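Local coordinates for probable transcriptional regulatory protein aq_1575 (Aquifex aeolicus, PDB 1LFP) that probably binds DNA and takes part in regulating transcription, at residues Glu162-Gly167 against His171-Val176; Ile157-Glu162 against Glu188-Pro193; Gly138-Pro143 against Tyr181-Asn186. One frame throughout, in Å; residues are numbered along the deposited sequence.

Contact 1 (Glu162-Gly167 against His171-Val176); sequences EDVQPG and HIIYTV
D163 and Q165 exchange backbone hydrogen bonds with Y174 and I172. Y174 N gives a 2.9 Å hydrogen bond to D163 O. Q165 and I172 bond in both directions. Between them V164 and I173 form a non-hydrogen-bonded pair, CG1 to CG1 at 4.1 Å, side by side. Y174 O takes two donors: E162 N at 2.9 Å and, weakly, D163 N at 3.5 Å.

On the face that carries D163, Q165, I172 and Y174, the Q165 chain runs alongside I172. CG of Q165 sits between its backbone N and carbonyl carbon (chi1 54°), which sets it 3.6 Å from I172 CB. The extended chain then carries NE2 to the end methyl of I172. Q165 OE1 meets the edge of the Y174 ring in its plane, 3.8 Å from CE2, with amide and ring 70° apart.

Toward the turn, H171 ND1 accepts the N-H of G167 at 2.9 Å. The donor is tilted 17° from the ring plane. The ring also lies close to the backbone of P166.

Further out, E149 and L152 of helix 149-159 touch the H171 side chain. Were H171 an alanine, the G167 N-H would probably lose its acceptor, and E149 and L152 a packing partner. L153 and A156 of the same helix touch V164. K202 of strand 196-203 forms a salt bridge with D163 OD1 and a cation-pi contact with the Y174 ring.

The pairing is that of an antiparallel beta hairpin at one edge of a four-stranded sheet. E162 and D163, both opposite Y174, make a classic beta bulge at the hairpin's open end.

Contact 2 (Ile157-Glu162 against Glu188-Pro193); sequences IEVGAE and EKLGVP
The flat group is the carboxylate of E158, and the CD1 methyl of L190 lies over one of its faces. CD1 is 3.9 Å from E158 CD and almost equally far from OE1 and OE2, so it sits above the middle of the group. The two side chains come from opposite directions. This is a methyl resting on a carboxylate, with van der Waals contact alone. Two helix ends meet here, and each is closed by a Schellman motif.

In the first, G160 is the C-prime residue after helix 149-159. A161 N reaches back to A156 O, and G160 N makes a weak bond to I157 O. In the second, G191 ends helix 180-188, with V192 N bonded to L187 O. Both glycines have positive phi, and at their backbone angles a side chain would press on the preceding carbonyl oxygen.

L190 stands at the third position of the type I turn E188-G191, just before that glycine. Its side chain reaches across to E158 and V159, and V159 slides past it in the opposite direction. V159 also packs on V183, N186 and L187 of the second helix. The contact lies at the surface. The backbone of L190 is tied to the first helix too, since its O accepts a hydrogen bond from K155 NZ. The apolar touch is made by V159 CG2, 3.8 Å from L190 CD1.

Contact 3 (Gly138-Pro143 against Tyr181-Asn186); sequences GYIEVP and YEVKEN
I140 and V183 carry this contact, methyl against methyl, between the strand and the helix. At G138, within strand 134-143, the backbone is bonded to T175 of the neighbouring strand 170-175. Y139 turns to the face of the sheet away from the helix. There it packs on I172, and its OH donates a hydrogen bond to E141 OE2 at 2.7 Å. The carboxylate oxygen is met on its anti side, 19° out of the carboxylate plane.

I140 follows, pointing toward the helix. Its CG1 is anti to the carbonyl carbon and the chain continues extended (chi2 166°), which carries CD1 to the helix. CD1 lies 3.6 Å from V183 CG1, and the two side chains run at a slant to one another. The same methyl is 3.9 Å from K184 N and 4.4 Å from K184 CB, so it touches the helix backbone between the two residues. Only the root of K184 takes part. Its chain leads away, and NZ forms a salt bridge with E54 of helix 47-58. T175 touches both I140 and V183.

E141 is again on the far face. Its OE1 is close to E195 OE2, and two carboxylates so near each other may favour a proton on one of them. The OH of Y139 could ease the charge at OE2. V142 returns to the side of I140 and packs on V147 and V192. P143 ends the strand against P193.

Between these two segments I140 makes the contact; elsewhere T175 and I173 also meet helix 180-188. With sheet order 163-165, 170-175, 134-143, 196-203 and helices 149-159 and 180-188 as the two connections, this part of the chain has the beta-alpha-beta-beta-alpha-beta topology of a ferredoxin-like fold.

How the contacts relate
Of the segments here, strand 134-143 comes first and supplies one side of contact 3. Helix 149-159 follows, and its end opens contact 2. E162, shared by contacts 1 and 2, leads into strand 163-165. The hairpin then closes contact 1, the shortest loop. Helix 180-188 closes contact 3, and the turn after it closes contact 2. Contact 1 is therefore nested inside both others, while contacts 2 and 3 cross. Contact 1 joins two strands, contact 3 lays a helix on their sheet, and contact 2 joins the two helix ends. Strands 170-175 and 134-143 are neighbours in the sheet, which joins contacts 1 and 3.

Contact 1 (Glu162-Gly167 against His171-Val176)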
loop_
_atom_site.group_PDB
_atom_site.type_symbol
_atom_site.label_atom_id
_atom_site.label_comp_id
_atom_site.label_asym_id
_atom_site.label_seq_id
_atom_site.Cartn_x
_atom_site.Cartn_y
_atom_site.Cartn_z
ATOM N N GLU A 162 3.189 10.363 -13.736
ATOM C CA GLU A 162 1.883 10.083 -14.297
ATOM C C GLU A 162 0.804 10.972 -13.650
ATOM O O GLU A 162 -0.124 11.436 -14.327
ATOM C CB GLU A 162 1.583 8.590 -14.077
ATOM C CG GLU A 162 0.287 8.076 -14.660
ATOM C CD GLU A 162 0.320 7.925 -16.171
ATOM O OE1 GLU A 162 -0.756 7.669 -16.738
ATOM O OE2 GLU A 162 1.398 8.051 -16.788
ATOM N N ASP A 163 0.949 11.228 -12.346
ATOM C CA ASP A 163 -0.021 12.023 -11.598
ATOM C C ASP A 163 0.545 12.447 -10.243
ATOM O O ASP A 163 1.294 11.701 -9.615
ATOM C CB ASP A 163 -1.280 11.186 -11.370
ATOM C CG ASP A 163 -2.442 12.003 -10.869
ATOM O OD1 ASP A 163 -3.452 11.389 -10.461
ATOM O OD2 ASP A 163 -2.349 13.253 -10.895
ATOM N N VAL A 164 0.201 13.644 -9.781
ATOM C CA VAL A 164 0.697 14.087 -8.480
ATOM C C VAL A 164 -0.395 14.703 -7.628
ATOM O O VAL A 164 -1.244 15.444 -8.118
ATOM C CB VAL A 164 1.802 15.119 -8.635
ATOM C CG1 VAL A 164 2.987 14.493 -9.353
ATOM C CG2 VAL A 164 1.265 16.305 -9.428
ATOM N N GLN A 165 -0.381 14.388 -6.347
ATOM C CA GLN A 165 -1.371 14.967 -5.460
ATOM C C GLN A 165 -0.743 15.354 -4.127
ATOM O O GLN A 165 -0.293 14.501 -3.380
ATOM C CB GLN A 165 -2.546 14.002 -5.256
ATOM C CG GLN A 165 -2.195 12.607 -4.790
ATOM C CD GLN A 165 -3.417 11.703 -4.776
ATOM O OE1 GLN A 165 -3.978 11.389 -5.827
ATOM N NE2 GLN A 165 -3.843 11.289 -3.584
ATOM N N PRO A 166 -0.709 16.663 -3.821
ATOM C CA PRO A 166 -0.121 17.130 -2.561
ATOM C C PRO A 166 -0.861 16.528 -1.378
ATOM O O PRO A 166 -1.990 16.052 -1.522
ATOM C CB PRO A 166 -0.302 18.649 -2.626
ATOM C CG PRO A 166 -0.453 18.946 -4.097
ATOM C CD PRO A 166 -1.295 17.788 -4.571
ATOM N N GLY A 167 -0.222 16.559 -0.214
ATOM C CA GLY A 167 -0.820 16.029 0.996
ATOM C C GLY A 167 -0.452 16.883 2.197
ATOM O O GLY A 167 0.508 17.651 2.158
ATOM N N HIS A 171 2.995 13.614 0.214
ATOM C CA HIS A 171 2.697 13.942 -1.162
ATOM C C HIS A 171 2.749 12.604 -1.855
ATOM O O HIS A 171 3.525 11.744 -1.478
ATOM C CB HIS A 171 3.747 14.911 -1.699
ATOM C CG HIS A 171 3.776 16.227 -0.974
ATOM N ND1 HIS A 171 2.636 16.962 -0.720
ATOM C CD2 HIS A 171 4.811 16.967 -0.509
ATOM C CE1 HIS A 171 2.971 18.100 -0.136
ATOM N NE2 HIS A 171 4.287 18.130 0.002
ATOM N N ILE A 172 1.883 12.412 -2.839
ATOM C CA ILE A 172 1.826 11.165 -3.556
ATOM C C ILE A 172 2.152 11.346 -5.020
ATOM O O ILE A 172 1.609 12.220 -5.688
ATOM C CB ILE A 172 0.429 10.563 -3.456
ATOM C CG1 ILE A 172 0.154 10.160 -2.008
ATOM C CG2 ILE A 172 0.289 9.416 -4.434
ATOM C CD1 ILE A 172 -1.309 9.817 -1.743
ATOM N N ILE A 173 3.008 10.470 -5.536
ATOM C CA ILE A 173 3.396 10.534 -6.927
ATOM C C ILE A 173 3.108 9.199 -7.562
ATOM O O ILE A 173 3.501 8.163 -7.025
ATOM C CB ILE A 173 4.897 10.844 -7.059
ATOM C CG1 ILE A 173 5.148 12.287 -6.607
ATOM C CG2 ILE A 173 5.364 10.645 -8.526
ATOM C CD1 ILE A 173 6.624 12.644 -6.453
ATOM N N TYR A 174 2.388 9.214 -8.686
ATOM C CA TYR A 174 2.095 7.972 -9.378
ATOM C C TYR A 174 2.945 7.871 -10.604
ATOM O O TYR A 174 3.232 8.884 -11.246
ATOM C CB TYR A 174 0.644 7.917 -9.837
ATOM C CG TYR A 174 -0.317 7.663 -8.739
ATOM C CD1 TYR A 174 -0.599 6.362 -8.345
ATOM C CD2 TYR A 174 -0.981 8.699 -8.110
ATOM C CE1 TYR A 174 -1.506 6.097 -7.374
ATOM C CE2 TYR A 174 -1.920 8.439 -7.116
ATOM C CZ TYR A 174 -2.176 7.130 -6.760
ATOM O OH TYR A 174 -3.127 6.833 -5.817
ATOM N N THR A 175 3.307 6.645 -10.962
ATOM C CA THR A 175 4.147 6.440 -12.139
ATOM C C THR A 175 3.650 5.258 -12.959
ATOM O O THR A 175 2.748 4.539 -12.526
ATOM C CB THR A 175 5.605 6.106 -11.730
ATOM O OG1 THR A 175 5.718 4.712 -11.423
ATOM C CG2 THR A 175 6.008 6.913 -10.486
ATOM N N VAL A 176 4.239 5.086 -14.148
ATOM C CA VAL A 176 3.953 3.949 -15.036
ATOM C C VAL A 176 4.532 2.838 -14.176
ATOM O O VAL A 176 5.667 2.954 -13.690
ATOM C CB VAL A 176 4.760 4.096 -16.373
ATOM C CG1 VAL A 176 4.851 2.766 -17.102
ATOM C CG2 VAL A 176 4.096 5.154 -17.237
#

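Contact 2 (Ile157-Glu162 against Glu188-Pro193)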
loop_
_atom_site.group_PDB
_atom_site.type_symbol
_atom_site.label_atom_id
_atom_site.label_comp_id
_atom_site.label_asym_id
_atom_site.label_seq_id
_atom_site.Cartn_x
_atom_site.Cartn_y
_atom_site.Cartn_z
ATOM N N ILE A 157 7.087 16.730 -12.077
ATOM C CA ILE A 157 6.942 17.002 -13.509
ATOM C C ILE A 157 8.286 16.837 -14.195
ATOM O O ILE A 157 8.392 16.246 -15.288
ATOM C CB ILE A 157 6.432 18.440 -13.741
ATOM C CG1 ILE A 157 4.990 18.553 -13.255
ATOM C CG2 ILE A 157 6.522 18.816 -15.215
ATOM C CD1 ILE A 157 4.521 19.976 -13.149
ATOM N N GLU A 158 9.335 17.347 -13.555
ATOM C CA GLU A 158 10.664 17.274 -14.110
ATOM C C GLU A 158 11.096 15.835 -14.354
ATOM O O GLU A 158 11.744 15.554 -15.358
ATOM C CB GLU A 158 11.657 17.988 -13.160
ATOM C CG GLU A 158 13.077 17.976 -13.618
ATOM C CD GLU A 158 14.012 18.731 -12.669
ATOM O OE1 GLU A 158 15.230 18.709 -12.919
ATOM O OE2 GLU A 158 13.533 19.332 -11.681
ATOM N N VAL A 159 10.721 14.912 -13.461
ATOM C CA VAL A 159 11.141 13.518 -13.630
ATOM C C VAL A 159 10.183 12.801 -14.585
ATOM O O VAL A 159 10.487 11.731 -15.108
ATOM C CB VAL A 159 11.150 12.764 -12.270
ATOM C CG1 VAL A 159 11.464 11.300 -12.495
ATOM C CG2 VAL A 159 12.206 13.379 -11.342
ATOM N N GLY A 160 9.014 13.387 -14.784
ATOM C CA GLY A 160 8.063 12.793 -15.721
ATOM C C GLY A 160 6.982 11.876 -15.183
ATOM O O GLY A 160 6.664 10.864 -15.819
ATOM N N ALA A 161 6.367 12.253 -14.067
ATOM C CA ALA A 161 5.306 11.452 -13.436
ATOM C C ALA A 161 3.964 11.348 -14.159
ATOM O O ALA A 161 3.624 12.147 -15.035
ATOM C CB ALA A 161 5.061 11.951 -12.022
ATOM N N GLU A 162 3.189 10.363 -13.736
ATOM C CA GLU A 162 1.883 10.083 -14.297
ATOM C C GLU A 162 0.804 10.972 -13.650
ATOM O O GLU A 162 -0.124 11.436 -14.327
ATOM C CB GLU A 162 1.583 8.590 -14.077
ATOM C CG GLU A 162 0.287 8.076 -14.660
ATOM C CD GLU A 162 0.320 7.925 -16.171
ATOM O OE1 GLU A 162 -0.756 7.669 -16.738
ATOM O OE2 GLU A 162 1.398 8.051 -16.788
ATOM N N GLU A 188 15.304 10.838 -6.013
ATOM C CA GLU A 188 16.275 10.961 -4.924
ATOM C C GLU A 188 17.526 11.682 -5.438
ATOM O O GLU A 188 18.160 12.406 -4.682
ATOM C CB GLU A 188 16.610 9.599 -4.291
ATOM C CG GLU A 188 16.749 8.413 -5.199
ATOM C CD GLU A 188 16.454 7.091 -4.477
ATOM O OE1 GLU A 188 16.934 6.036 -4.936
ATOM O OE2 GLU A 188 15.736 7.093 -3.455
ATOM N N LYS A 189 17.861 11.480 -6.714
ATOM C CA LYS A 189 19.022 12.124 -7.346
ATOM C C LYS A 189 18.847 13.648 -7.402
ATOM O O LYS A 189 19.817 14.376 -7.643
ATOM C CB LYS A 189 19.212 11.550 -8.748
ATOM C CG LYS A 189 20.481 11.959 -9.449
ATOM C CD LYS A 189 21.207 10.738 -9.975
ATOM C CE LYS A 189 20.302 9.871 -10.856
ATOM N NZ LYS A 189 21.016 8.672 -11.402
ATOM N N LEU A 190 17.615 14.118 -7.187
ATOM C CA LEU A 190 17.290 15.545 -7.144
ATOM C C LEU A 190 17.048 16.013 -5.718
ATOM O O LEU A 190 16.550 17.115 -5.495
ATOM C CB LEU A 190 16.050 15.868 -7.975
ATOM C CG LEU A 190 16.129 15.346 -9.395
ATOM C CD1 LEU A 190 14.879 15.828 -10.141
ATOM C CD2 LEU A 190 17.399 15.801 -10.086
ATOM N N GLY A 191 17.368 15.161 -4.746
ATOM C CA GLY A 191 17.216 15.547 -3.348
ATOM C C GLY A 191 15.915 15.252 -2.626
ATOM O O GLY A 191 15.771 15.543 -1.436
ATOM N N VAL A 192 14.956 14.661 -3.332
ATOM C CA VAL A 192 13.660 14.347 -2.747
ATOM C C VAL A 192 13.682 13.077 -1.898
ATOM O O VAL A 192 14.080 12.021 -2.387
ATOM C CB VAL A 192 12.592 14.145 -3.856
ATOM C CG1 VAL A 192 11.187 13.992 -3.203
ATOM C CG2 VAL A 192 12.606 15.298 -4.833
ATOM N N PRO A 193 13.293 13.169 -0.612
ATOM C CA PRO A 193 13.275 11.987 0.257
ATOM C C PRO A 193 12.095 11.071 -0.104
ATOM O O PRO A 193 10.996 11.552 -0.385
ATOM C CB PRO A 193 13.125 12.585 1.645
ATOM C CG PRO A 193 12.311 13.801 1.398
ATOM C CD PRO A 193 12.893 14.377 0.124
#

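Contact 3 (Gly138-Pro143 against Tyr181-Asn186)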
loop_
_atom_site.group_PDB
_atom_site.type_symbol
_atom_site.label_atom_id
_atom_site.label_comp_id
_atom_site.label_asym_id
_atom_site.label_seq_id
_atom_site.Cartn_x
_atom_site.Cartn_y
_atom_site.Cartn_z
ATOM N N GLY A 138 2.800 2.714 -10.339
ATOM C CA GLY A 138 3.852 2.838 -9.342
ATOM C C GLY A 138 3.341 3.919 -8.403
ATOM O O GLY A 138 2.680 4.837 -8.840
ATOM N N TYR A 139 3.691 3.825 -7.126
ATOM C CA TYR A 139 3.239 4.768 -6.130
ATOM C C TYR A 139 4.414 5.162 -5.250
ATOM O O TYR A 139 5.086 4.306 -4.696
ATOM C CB TYR A 139 2.158 4.056 -5.309
ATOM C CG TYR A 139 1.620 4.802 -4.143
ATOM C CD1 TYR A 139 2.114 4.580 -2.861
ATOM C CD2 TYR A 139 0.535 5.669 -4.304
ATOM C CE1 TYR A 139 1.526 5.195 -1.754
ATOM C CE2 TYR A 139 -0.054 6.293 -3.216
ATOM C CZ TYR A 139 0.444 6.056 -1.944
ATOM O OH TYR A 139 -0.125 6.701 -0.861
ATOM N N ILE A 140 4.638 6.467 -5.129
ATOM C CA ILE A 140 5.735 7.007 -4.338
ATOM C C ILE A 140 5.222 7.994 -3.324
ATOM O O ILE A 140 4.421 8.869 -3.670
ATOM C CB ILE A 140 6.757 7.717 -5.263
ATOM C CG1 ILE A 140 7.429 6.657 -6.155
ATOM C CG2 ILE A 140 7.791 8.502 -4.403
ATOM C CD1 ILE A 140 8.234 7.225 -7.367
ATOM N N GLU A 141 5.673 7.862 -2.077
ATOM C CA GLU A 141 5.259 8.773 -1.017
ATOM C C GLU A 141 6.462 9.601 -0.615
ATOM O O GLU A 141 7.555 9.073 -0.514
ATOM C CB GLU A 141 4.738 8.006 0.212
ATOM C CG GLU A 141 3.215 7.874 0.230
ATOM C CD GLU A 141 2.683 6.972 1.336
ATOM O OE1 GLU A 141 3.246 6.993 2.463
ATOM O OE2 GLU A 141 1.686 6.249 1.068
ATOM N N VAL A 142 6.243 10.894 -0.411
ATOM C CA VAL A 142 7.318 11.814 -0.003
ATOM C C VAL A 142 6.782 12.670 1.127
ATOM O O VAL A 142 5.695 13.249 1.046
ATOM C CB VAL A 142 7.787 12.708 -1.197
ATOM C CG1 VAL A 142 6.619 13.234 -1.924
ATOM C CG2 VAL A 142 8.660 13.870 -0.713
ATOM N N PRO A 143 7.542 12.760 2.211
ATOM C CA PRO A 143 7.154 13.546 3.385
ATOM C C PRO A 143 6.927 15.046 3.144
ATOM O O PRO A 143 7.818 15.773 2.711
ATOM C CB PRO A 143 8.277 13.245 4.389
ATOM C CG PRO A 143 9.429 12.757 3.557
ATOM C CD PRO A 143 8.751 11.965 2.465
ATOM N N TYR A 181 10.908 2.336 -10.185
ATOM C CA TYR A 181 12.217 2.491 -9.573
ATOM C C TYR A 181 13.074 3.509 -10.291
ATOM O O TYR A 181 13.968 4.129 -9.690
ATOM C CB TYR A 181 12.919 1.132 -9.482
ATOM C CG TYR A 181 12.094 0.138 -8.696
ATOM C CD1 TYR A 181 11.722 0.396 -7.385
ATOM C CD2 TYR A 181 11.679 -1.051 -9.282
ATOM C CE1 TYR A 181 10.948 -0.520 -6.663
ATOM C CE2 TYR A 181 10.918 -1.961 -8.597
ATOM C CZ TYR A 181 10.553 -1.697 -7.286
ATOM O OH TYR A 181 9.791 -2.633 -6.630
ATOM N N GLU A 182 12.766 3.723 -11.560
ATOM C CA GLU A 182 13.529 4.686 -12.330
ATOM C C GLU A 182 13.140 6.054 -11.855
ATOM O O GLU A 182 13.988 6.932 -11.715
ATOM C CB GLU A 182 13.230 4.532 -13.815
ATOM C CG GLU A 182 14.130 5.348 -14.708
ATOM C CD GLU A 182 13.758 5.203 -16.171
ATOM O OE1 GLU A 182 14.001 4.121 -16.752
ATOM O OE2 GLU A 182 13.211 6.171 -16.736
ATOM N N VAL A 183 11.839 6.256 -11.625
ATOM C CA VAL A 183 11.376 7.551 -11.141
ATOM C C VAL A 183 11.881 7.811 -9.709
ATOM O O VAL A 183 12.332 8.901 -9.386
ATOM C CB VAL A 183 9.837 7.613 -11.202
ATOM C CG1 VAL A 183 9.306 8.802 -10.418
ATOM C CG2 VAL A 183 9.424 7.706 -12.664
ATOM N N LYS A 184 11.819 6.789 -8.862
ATOM C CA LYS A 184 12.267 6.898 -7.494
ATOM C C LYS A 184 13.719 7.373 -7.494
ATOM O O LYS A 184 14.080 8.322 -6.784
ATOM C CB LYS A 184 12.211 5.528 -6.801
ATOM C CG LYS A 184 12.814 5.509 -5.390
ATOM C CD LYS A 184 12.640 4.093 -4.803
ATOM C CE LYS A 184 13.188 3.996 -3.405
ATOM N NZ LYS A 184 14.663 3.830 -3.375
ATOM N N GLU A 185 14.529 6.698 -8.312
ATOM C CA GLU A 185 15.966 7.002 -8.433
ATOM C C GLU A 185 16.194 8.450 -8.869
ATOM O O GLU A 185 16.989 9.193 -8.278
ATOM C CB GLU A 185 16.594 6.055 -9.453
ATOM C CG GLU A 185 18.093 5.952 -9.346
ATOM C CD GLU A 185 18.537 4.599 -8.817
ATOM O OE1 GLU A 185 18.367 3.588 -9.542
ATOM O OE2 GLU A 185 19.046 4.548 -7.677
ATOM N N ASN A 186 15.472 8.866 -9.899
ATOM C CA ASN A 186 15.612 10.231 -10.397
ATOM C C ASN A 186 15.173 11.283 -9.399
ATOM O O ASN A 186 15.705 12.398 -9.384
ATOM C CB ASN A 186 14.843 10.366 -11.706
ATOM C CG ASN A 186 15.562 9.700 -12.866
ATOM O OD1 ASN A 186 14.957 9.383 -13.885
ATOM N ND2 ASN A 186 16.870 9.497 -12.717
#